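Local atomic coordinates of protein Pcdhgb2 (Mus musculus, PDB entry 5SZR), a protein that is a protocadherin probably acting in calcium-dependent cell adhesion and in specific neuronal connections, represented here by extracellular cadherin domains 3 to 6. Residues 112-122 and 199-210; 72-82 and 94-105. All coordinates share one frame; numbering follows the deposited sequence.

Contact 1 (112-122 and 199-210); sequences VTSVFTPLPED and VIITLHISDVND. With CA (calcium ion), chain N; CA (calcium ion), chain M; CA (calcium ion), chain O.
L119 and P120 run parallel to I205 and S206, and three backbone bonds fix the pairing: L119 N to H204 O (2.6 Å, 171°), S206 N to L119 O, and E121 N to S206 O. Upstream, where V112 CA and V199 CA are 8.3 Å apart, side chains fill the interval. V112 and I201 meet tip to tip, CG1 of V112 lying 3.6 Å from I201 CD1, while V112 CG2 slides past V199 CG2. Cutting V112 back to an alanine would take away both methyls and is likely to open a gap against I201 CD1 and V199 CG2. V115 CG1 lies 4.0 Å from both I201 CG2 and L203 CD2. A cis peptide precedes P118, whose CG packs 3.7 Å from S206 CB. L119 and I205 then lie side by side. E121 carries the polar end: its chain, extended beyond CG (chi2 177°), brings OE1 to V208 N (2.6 Å) through the anti lone pair and also to one calcium, held with D207 OD1, V208 O and D210 OD1; OE2 binds a second calcium at 2.4 Å. E176 and D243 complete the first site, and D207 also has N247 as a polar partner. Since strand 109-113 pairs with 128-135 but 119-120 with 196-206, the segment crosses between the two sheets, the split A strand of a cadherin domain, ending in its interdomain calcium site.

Contact 2 (72-82 and 94-105); sequences FETAKSYTLNV and CSIQVKILDEND. With CA (calcium ion), chain K; CA (calcium ion), chain J; CA (calcium ion), chain L.
F72 lays its ring across D102, whose CB stands over the ring centre in a CH-pi contact, 3.5 Å from the centroid and 11° off the normal. K76 CG, from the same segment, covers the opposite face nearer the rim, and I100 O lies at the ring edge, so the phenyl group is held from three directions. E73 turns its carboxylate to calcium: a bend at chi2 (60°) lets OE1 bridge two calcium ions while OE2 shares one of them with D102 OD1, E103 O and D105 OD1. E73 OE1 is 2.4 Å from the second ion, which D105 OD2 and two waters also bind; E16 and D138 complete the shared site, E16 and D71 the second. K76 O then accepts I100 N, the first backbone bond of an antiparallel hairpin; the axes of 77-82 and 94-101 approach to 4.6 Å at 162°. S77 adds a CA-H...O contact to V98 O. Y78 forms a hydrogen-bonded pair with V98, V98 N to Y78 O at 2.7 Å; I100 CD1 meets the edge of its ring, 3.9 Å from Y78 CE2. L80 repeats the two-bond pairing with I96, and the L80 and V98 side chains cross obliquely. On the face of S77, T79 and N81, N81 OD1 accepts S95 OG, a bond modelled very short and so of doubtful length. V82 closes the segment with a reciprocal pair to C94. The Y78, L80 and V82 face is mainly apolar: L80 and I96 pack on I64 of strand 63-66, and L80 and V82 also touch F44 and Y42 of the adjacent strand 41-44. The F72 end instead gathers carboxylates whose mutual repulsion is likely to be offset by calcium, and would be expected to depend on bound metal, the hairpin less so.

Contact 2 (72-82 with 94-105) closes before contact 1 (112-122 with 199-210) opens, and strand 91-101 is followed directly by strand 109-113. Their centres lie 49 Å apart and their nearest atoms about 17 Å, with no touch, because they belong to successive cadherin domains of an elongated chain. Each contact includes the last strand of its domain's mixed sheet, 91-101 or 196-206, and each runs out into the calcium sites at the junction with the following domain. N104 of contact 2 shares a calcium with D138, N142 and D189 of the domain holding contact 1, and N209 of contact 1 continues the pattern with D243, N247 and D299. Metal thus joins consecutive domains at both junctions, consistent with a stiffened, calcium-dependent rod.

Contact 1 (112-122 and 199-210)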
# COMPACT_ATOMS: atom_id res chain seq x y z
N VAL A 112 -29.49 -7.08 -12.08
CA VAL A 112 -28.61 -6.08 -11.49
C VAL A 112 -28.24 -5.06 -12.56
O VAL A 112 -27.73 -5.43 -13.63
CB VAL A 112 -27.34 -6.72 -10.91
CG1 VAL A 112 -26.46 -5.67 -10.26
CG2 VAL A 112 -27.70 -7.82 -9.92
N THR A 113 -28.50 -3.78 -12.29
CA THR A 113 -28.14 -2.70 -13.20
C THR A 113 -27.46 -1.58 -12.43
O THR A 113 -27.49 -1.54 -11.20
CB THR A 113 -29.36 -2.14 -13.94
OG1 THR A 113 -30.30 -1.62 -13.00
CG2 THR A 113 -30.03 -3.21 -14.79
N SER A 114 -26.83 -0.68 -13.19
CA SER A 114 -26.21 0.54 -12.66
C SER A 114 -25.24 0.23 -11.52
O SER A 114 -25.28 0.85 -10.46
CB SER A 114 -27.27 1.55 -12.21
OG SER A 114 -27.93 2.11 -13.34
N VAL A 115 -24.36 -0.74 -11.75
CA VAL A 115 -23.29 -0.99 -10.79
C VAL A 115 -22.27 0.15 -10.86
O VAL A 115 -21.77 0.49 -11.94
CB VAL A 115 -22.63 -2.35 -11.07
CG1 VAL A 115 -21.51 -2.60 -10.06
CG2 VAL A 115 -23.67 -3.45 -11.01
N PHE A 116 -21.98 0.74 -9.71
CA PHE A 116 -21.00 1.82 -9.57
C PHE A 116 -19.61 1.25 -9.83
O PHE A 116 -19.01 0.63 -8.95
CB PHE A 116 -21.11 2.42 -8.17
CG PHE A 116 -20.68 3.87 -8.06
CD1 PHE A 116 -19.73 4.41 -8.91
CD2 PHE A 116 -21.24 4.69 -7.08
CE1 PHE A 116 -19.34 5.75 -8.78
CE2 PHE A 116 -20.85 6.02 -6.95
CZ PHE A 116 -19.91 6.55 -7.80
N THR A 117 -19.09 1.43 -11.04
CA THR A 117 -17.84 0.81 -11.46
C THR A 117 -16.85 1.80 -12.10
O THR A 117 -17.10 2.31 -13.18
CB THR A 117 -18.09 -0.33 -12.47
OG1 THR A 117 -18.80 -1.41 -11.84
CG2 THR A 117 -16.77 -0.86 -13.04
N PRO A 118 -15.71 2.06 -11.44
CA PRO A 118 -15.34 1.60 -10.10
C PRO A 118 -16.00 2.43 -9.01
O PRO A 118 -16.60 3.47 -9.30
CB PRO A 118 -13.82 1.79 -10.07
CG PRO A 118 -13.60 2.95 -10.97
CD PRO A 118 -14.60 2.80 -12.08
N LEU A 119 -15.88 1.97 -7.76
CA LEU A 119 -16.53 2.62 -6.63
C LEU A 119 -15.49 3.39 -5.84
O LEU A 119 -14.60 2.78 -5.23
CB LEU A 119 -17.20 1.57 -5.74
CG LEU A 119 -18.00 2.04 -4.53
CD1 LEU A 119 -19.16 2.90 -4.97
CD2 LEU A 119 -18.50 0.86 -3.72
N PRO A 120 -15.54 4.73 -5.82
CA PRO A 120 -14.54 5.51 -5.08
C PRO A 120 -14.47 5.13 -3.61
O PRO A 120 -15.50 4.96 -2.95
CB PRO A 120 -15.01 6.95 -5.26
CG PRO A 120 -15.76 6.94 -6.55
CD PRO A 120 -16.40 5.59 -6.65
N GLU A 121 -13.25 5.02 -3.09
CA GLU A 121 -13.04 4.61 -1.71
C GLU A 121 -13.54 5.64 -0.71
O GLU A 121 -13.71 5.31 0.47
CB GLU A 121 -11.56 4.33 -1.46
CG GLU A 121 -10.68 5.56 -1.49
CD GLU A 121 -9.24 5.24 -1.18
OE1 GLU A 121 -8.34 5.79 -1.85
OE2 GLU A 121 -9.00 4.41 -0.27
N ASP A 122 -13.76 6.88 -1.13
CA ASP A 122 -14.27 7.91 -0.24
C ASP A 122 -15.77 8.11 -0.38
O ASP A 122 -16.31 9.12 0.08
CB ASP A 122 -13.52 9.23 -0.47
CG ASP A 122 -13.75 9.81 -1.86
OD1 ASP A 122 -13.54 11.03 -2.04
OD2 ASP A 122 -14.14 9.05 -2.77
N VAL A 199 -26.54 -13.97 -7.58
CA VAL A 199 -25.67 -13.25 -8.50
C VAL A 199 -24.53 -12.64 -7.71
O VAL A 199 -24.72 -12.15 -6.59
CB VAL A 199 -26.43 -12.16 -9.29
CG1 VAL A 199 -27.43 -12.79 -10.25
CG2 VAL A 199 -27.12 -11.19 -8.35
N ILE A 200 -23.33 -12.66 -8.30
CA ILE A 200 -22.13 -12.14 -7.67
C ILE A 200 -21.78 -10.82 -8.34
O ILE A 200 -21.55 -10.77 -9.55
CB ILE A 200 -20.96 -13.13 -7.76
CG1 ILE A 200 -21.36 -14.45 -7.08
CG2 ILE A 200 -19.71 -12.54 -7.14
CD1 ILE A 200 -20.34 -15.55 -7.22
N ILE A 201 -21.78 -9.74 -7.56
CA ILE A 201 -21.41 -8.42 -8.03
C ILE A 201 -19.97 -8.17 -7.62
O ILE A 201 -19.64 -8.21 -6.42
CB ILE A 201 -22.33 -7.33 -7.47
CG1 ILE A 201 -23.79 -7.66 -7.75
CG2 ILE A 201 -21.96 -5.97 -8.04
CD1 ILE A 201 -24.75 -6.64 -7.20
N THR A 202 -19.10 -7.92 -8.60
CA THR A 202 -17.71 -7.60 -8.34
C THR A 202 -17.55 -6.08 -8.26
O THR A 202 -17.99 -5.36 -9.16
CB THR A 202 -16.80 -8.17 -9.43
OG1 THR A 202 -16.80 -9.60 -9.34
CG2 THR A 202 -15.38 -7.64 -9.28
N LEU A 203 -16.92 -5.61 -7.19
CA LEU A 203 -16.72 -4.19 -6.95
C LEU A 203 -15.24 -3.85 -7.02
O LEU A 203 -14.42 -4.47 -6.32
CB LEU A 203 -17.30 -3.77 -5.60
CG LEU A 203 -18.81 -3.96 -5.49
CD1 LEU A 203 -19.33 -3.42 -4.16
CD2 LEU A 203 -19.50 -3.29 -6.66
N HIS A 204 -14.90 -2.87 -7.85
CA HIS A 204 -13.55 -2.34 -7.93
C HIS A 204 -13.52 -1.01 -7.19
O HIS A 204 -14.27 -0.09 -7.52
CB HIS A 204 -13.14 -2.15 -9.39
CG HIS A 204 -12.86 -3.43 -10.11
ND1 HIS A 204 -12.52 -4.59 -9.45
CD2 HIS A 204 -12.89 -3.74 -11.43
CE1 HIS A 204 -12.34 -5.56 -10.33
NE2 HIS A 204 -12.56 -5.07 -11.54
N ILE A 205 -12.67 -0.92 -6.17
CA ILE A 205 -12.54 0.29 -5.37
C ILE A 205 -11.44 1.14 -5.97
O ILE A 205 -10.28 0.72 -6.03
CB ILE A 205 -12.24 -0.04 -3.90
CG1 ILE A 205 -13.29 -1.00 -3.33
CG2 ILE A 205 -12.17 1.23 -3.08
CD1 ILE A 205 -14.68 -0.41 -3.24
N SER A 206 -11.79 2.35 -6.43
CA SER A 206 -10.83 3.24 -7.05
C SER A 206 -10.12 4.10 -6.00
O SER A 206 -10.62 4.31 -4.89
CB SER A 206 -11.51 4.13 -8.10
OG SER A 206 -12.54 4.90 -7.52
N ASP A 207 -8.95 4.60 -6.37
CA ASP A 207 -8.06 5.25 -5.41
C ASP A 207 -8.36 6.74 -5.27
O ASP A 207 -8.75 7.41 -6.23
CB ASP A 207 -6.60 5.07 -5.83
CG ASP A 207 -5.62 5.67 -4.82
OD1 ASP A 207 -5.61 5.21 -3.66
OD2 ASP A 207 -4.86 6.59 -5.19
N VAL A 208 -8.18 7.23 -4.05
CA VAL A 208 -8.22 8.65 -3.71
C VAL A 208 -6.90 8.98 -3.02
O VAL A 208 -6.29 8.11 -2.37
CB VAL A 208 -9.44 8.98 -2.82
CG1 VAL A 208 -9.37 10.39 -2.26
CG2 VAL A 208 -10.73 8.80 -3.61
N ASN A 209 -6.43 10.21 -3.18
CA ASN A 209 -5.18 10.64 -2.54
C ASN A 209 -5.48 10.96 -1.07
O ASN A 209 -5.64 12.11 -0.67
CB ASN A 209 -4.57 11.84 -3.26
CG ASN A 209 -3.19 12.18 -2.73
OD1 ASN A 209 -2.49 11.32 -2.20
ND2 ASN A 209 -2.79 13.44 -2.88
N ASP A 210 -5.53 9.90 -0.26
CA ASP A 210 -5.78 10.06 1.17
C ASP A 210 -4.61 9.58 2.03
O ASP A 210 -4.77 9.37 3.23
CB ASP A 210 -7.07 9.34 1.57
CG ASP A 210 -7.09 7.88 1.14
OD1 ASP A 210 -6.31 7.51 0.24
OD2 ASP A 210 -7.91 7.11 1.70
CA CA N . -5.73 5.98 -1.46
CA CA M . -7.69 4.80 1.75
CA CA O . -0.58 9.98 -1.60
O HOH W 1 -6.01 5.09 3.59
O HOH W 2 -9.47 4.97 3.34

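Contact 2 (72-82 and 94-105)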
# COMPACT_ATOMS: atom_id res chain seq x y z
N PHE A 72 -48.67 -24.47 -15.86
CA PHE A 72 -49.56 -23.42 -15.36
C PHE A 72 -49.19 -22.05 -15.94
O PHE A 72 -50.07 -21.21 -16.15
CB PHE A 72 -49.52 -23.39 -13.84
CG PHE A 72 -50.36 -22.31 -13.22
CD1 PHE A 72 -51.70 -22.54 -12.93
CD2 PHE A 72 -49.81 -21.07 -12.90
CE1 PHE A 72 -52.47 -21.55 -12.35
CE2 PHE A 72 -50.59 -20.08 -12.32
CZ PHE A 72 -51.92 -20.32 -12.04
N GLU A 73 -47.91 -21.82 -16.19
CA GLU A 73 -47.48 -20.54 -16.72
C GLU A 73 -47.93 -20.33 -18.16
O GLU A 73 -47.99 -19.18 -18.62
CB GLU A 73 -45.95 -20.41 -16.61
CG GLU A 73 -45.43 -20.08 -15.21
CD GLU A 73 -45.80 -21.12 -14.15
OE1 GLU A 73 -45.61 -22.33 -14.40
OE2 GLU A 73 -46.28 -20.72 -13.06
N THR A 74 -48.26 -21.41 -18.88
CA THR A 74 -48.74 -21.33 -20.25
C THR A 74 -50.26 -21.37 -20.35
O THR A 74 -50.85 -20.62 -21.13
CB THR A 74 -48.15 -22.48 -21.08
OG1 THR A 74 -46.73 -22.45 -21.00
CG2 THR A 74 -48.57 -22.36 -22.54
N ALA A 75 -50.91 -22.23 -19.56
CA ALA A 75 -52.37 -22.30 -19.57
C ALA A 75 -52.85 -22.68 -18.18
O ALA A 75 -52.42 -23.70 -17.63
CB ALA A 75 -52.86 -23.32 -20.61
N LYS A 76 -53.74 -21.86 -17.63
CA LYS A 76 -54.29 -22.11 -16.30
C LYS A 76 -55.56 -22.96 -16.31
O LYS A 76 -55.96 -23.44 -15.25
CB LYS A 76 -54.58 -20.78 -15.59
CG LYS A 76 -53.36 -19.92 -15.38
CD LYS A 76 -53.72 -18.62 -14.67
CE LYS A 76 -52.56 -17.65 -14.69
NZ LYS A 76 -53.01 -16.28 -14.31
N SER A 77 -56.19 -23.15 -17.47
CA SER A 77 -57.44 -23.89 -17.51
C SER A 77 -57.70 -24.40 -18.92
O SER A 77 -57.22 -23.83 -19.90
CB SER A 77 -58.62 -23.04 -17.02
OG SER A 77 -58.83 -21.93 -17.87
N TYR A 78 -58.49 -25.47 -19.00
CA TYR A 78 -58.91 -26.05 -20.26
C TYR A 78 -60.41 -26.34 -20.23
O TYR A 78 -60.94 -26.80 -19.21
CB TYR A 78 -58.16 -27.36 -20.56
CG TYR A 78 -56.66 -27.20 -20.72
CD1 TYR A 78 -56.10 -26.89 -21.95
CD2 TYR A 78 -55.81 -27.40 -19.64
CE1 TYR A 78 -54.72 -26.75 -22.09
CE2 TYR A 78 -54.44 -27.27 -19.77
CZ TYR A 78 -53.90 -26.95 -21.00
OH TYR A 78 -52.54 -26.82 -21.14
N THR A 79 -61.07 -26.07 -21.35
CA THR A 79 -62.49 -26.34 -21.52
C THR A 79 -62.65 -27.49 -22.51
O THR A 79 -62.25 -27.36 -23.68
CB THR A 79 -63.24 -25.10 -22.00
OG1 THR A 79 -63.35 -24.16 -20.93
CG2 THR A 79 -64.63 -25.46 -22.49
N LEU A 80 -63.22 -28.59 -22.05
CA LEU A 80 -63.38 -29.80 -22.85
C LEU A 80 -64.87 -30.05 -23.08
O LEU A 80 -65.63 -30.23 -22.13
CB LEU A 80 -62.73 -31.00 -22.17
CG LEU A 80 -61.21 -31.19 -22.28
CD1 LEU A 80 -60.45 -30.10 -21.54
CD2 LEU A 80 -60.81 -32.57 -21.77
N ASN A 81 -65.28 -30.05 -24.35
CA ASN A 81 -66.64 -30.40 -24.73
C ASN A 81 -66.60 -31.77 -25.39
O ASN A 81 -65.85 -31.97 -26.36
CB ASN A 81 -67.23 -29.36 -25.67
CG ASN A 81 -67.17 -27.96 -25.10
OD1 ASN A 81 -67.55 -27.72 -23.95
ND2 ASN A 81 -66.67 -27.02 -25.90
N VAL A 82 -67.38 -32.71 -24.87
CA VAL A 82 -67.42 -34.08 -25.37
C VAL A 82 -68.80 -34.35 -25.96
O VAL A 82 -69.82 -33.97 -25.38
CB VAL A 82 -67.09 -35.10 -24.26
CG1 VAL A 82 -67.27 -36.52 -24.76
CG2 VAL A 82 -65.65 -34.90 -23.78
N CYS A 94 -71.56 -32.92 -23.11
CA CYS A 94 -71.24 -32.46 -21.77
C CYS A 94 -69.91 -31.73 -21.82
O CYS A 94 -69.13 -31.89 -22.76
CB CYS A 94 -71.18 -33.62 -20.77
SG CYS A 94 -69.66 -34.59 -20.84
N SER A 95 -69.65 -30.92 -20.79
CA SER A 95 -68.43 -30.13 -20.71
C SER A 95 -67.66 -30.47 -19.45
O SER A 95 -68.24 -30.82 -18.42
CB SER A 95 -68.73 -28.63 -20.75
OG SER A 95 -69.09 -28.21 -22.05
N ILE A 96 -66.33 -30.37 -19.55
CA ILE A 96 -65.42 -30.68 -18.45
C ILE A 96 -64.45 -29.51 -18.34
O ILE A 96 -63.60 -29.33 -19.22
CB ILE A 96 -64.68 -32.00 -18.67
CG1 ILE A 96 -65.68 -33.14 -18.80
CG2 ILE A 96 -63.70 -32.25 -17.53
CD1 ILE A 96 -65.17 -34.29 -19.61
N GLN A 97 -64.57 -28.73 -17.28
CA GLN A 97 -63.72 -27.57 -17.06
C GLN A 97 -62.54 -28.01 -16.20
O GLN A 97 -62.70 -28.34 -15.02
CB GLN A 97 -64.50 -26.44 -16.41
CG GLN A 97 -65.56 -25.88 -17.33
CD GLN A 97 -66.32 -24.73 -16.71
OE1 GLN A 97 -65.73 -23.74 -16.28
NE2 GLN A 97 -67.64 -24.85 -16.67
N VAL A 98 -61.35 -28.01 -16.80
CA VAL A 98 -60.14 -28.51 -16.16
C VAL A 98 -59.36 -27.33 -15.62
O VAL A 98 -58.91 -26.46 -16.38
CB VAL A 98 -59.29 -29.33 -17.13
CG1 VAL A 98 -58.00 -29.79 -16.46
CG2 VAL A 98 -60.07 -30.53 -17.65
N LYS A 99 -59.20 -27.28 -14.30
CA LYS A 99 -58.46 -26.23 -13.62
C LYS A 99 -57.05 -26.73 -13.34
O LYS A 99 -56.86 -27.87 -12.89
CB LYS A 99 -59.16 -25.83 -12.33
CG LYS A 99 -58.36 -24.90 -11.45
CD LYS A 99 -59.14 -24.53 -10.19
CE LYS A 99 -58.31 -23.68 -9.26
NZ LYS A 99 -59.04 -23.31 -8.01
N ILE A 100 -56.05 -25.90 -13.63
CA ILE A 100 -54.65 -26.24 -13.41
C ILE A 100 -54.18 -25.56 -12.14
O ILE A 100 -54.55 -24.41 -11.87
CB ILE A 100 -53.79 -25.85 -14.62
CG1 ILE A 100 -54.37 -26.43 -15.91
CG2 ILE A 100 -52.34 -26.32 -14.44
CD1 ILE A 100 -54.54 -27.93 -15.88
N LEU A 101 -53.39 -26.27 -11.35
CA LEU A 101 -52.85 -25.75 -10.10
C LEU A 101 -51.39 -25.35 -10.28
O LEU A 101 -50.61 -26.07 -10.91
CB LEU A 101 -52.99 -26.78 -8.98
CG LEU A 101 -54.44 -27.06 -8.58
CD1 LEU A 101 -54.51 -28.13 -7.51
CD2 LEU A 101 -55.11 -25.78 -8.11
N ASP A 102 -51.03 -24.21 -9.72
CA ASP A 102 -49.68 -23.69 -9.84
C ASP A 102 -48.74 -24.42 -8.88
O ASP A 102 -49.02 -24.52 -7.68
CB ASP A 102 -49.65 -22.19 -9.55
CG ASP A 102 -48.25 -21.66 -9.35
OD1 ASP A 102 -47.35 -22.02 -10.14
OD2 ASP A 102 -48.04 -20.88 -8.39
N GLU A 103 -47.64 -24.93 -9.41
CA GLU A 103 -46.55 -25.48 -8.62
C GLU A 103 -45.34 -24.57 -8.73
O GLU A 103 -45.19 -23.80 -9.68
CB GLU A 103 -46.17 -26.89 -9.09
CG GLU A 103 -47.31 -27.90 -9.07
CD GLU A 103 -47.74 -28.28 -7.66
OE1 GLU A 103 -48.96 -28.39 -7.41
OE2 GLU A 103 -46.84 -28.45 -6.80
N ASN A 104 -44.46 -24.67 -7.73
CA ASN A 104 -43.24 -23.88 -7.67
C ASN A 104 -42.20 -24.55 -8.55
O ASN A 104 -41.40 -25.37 -8.09
CB ASN A 104 -42.76 -23.75 -6.23
CG ASN A 104 -41.63 -22.75 -6.08
OD1 ASN A 104 -41.31 -22.01 -7.00
ND2 ASN A 104 -41.02 -22.73 -4.90
N ASP A 105 -42.21 -24.21 -9.84
CA ASP A 105 -41.24 -24.78 -10.78
C ASP A 105 -40.48 -23.71 -11.56
O ASP A 105 -39.80 -24.05 -12.54
CB ASP A 105 -41.93 -25.75 -11.75
CG ASP A 105 -43.04 -25.11 -12.56
OD1 ASP A 105 -43.50 -24.01 -12.19
OD2 ASP A 105 -43.45 -25.70 -13.57
CA CA K . -45.49 -22.71 -11.87
CA CA J . -44.63 -24.36 -15.10
CA CA L . -40.87 -19.70 -7.90
O HOH W 3 -42.45 -23.21 -16.29
O HOH W 4 -44.03 -26.33 -16.16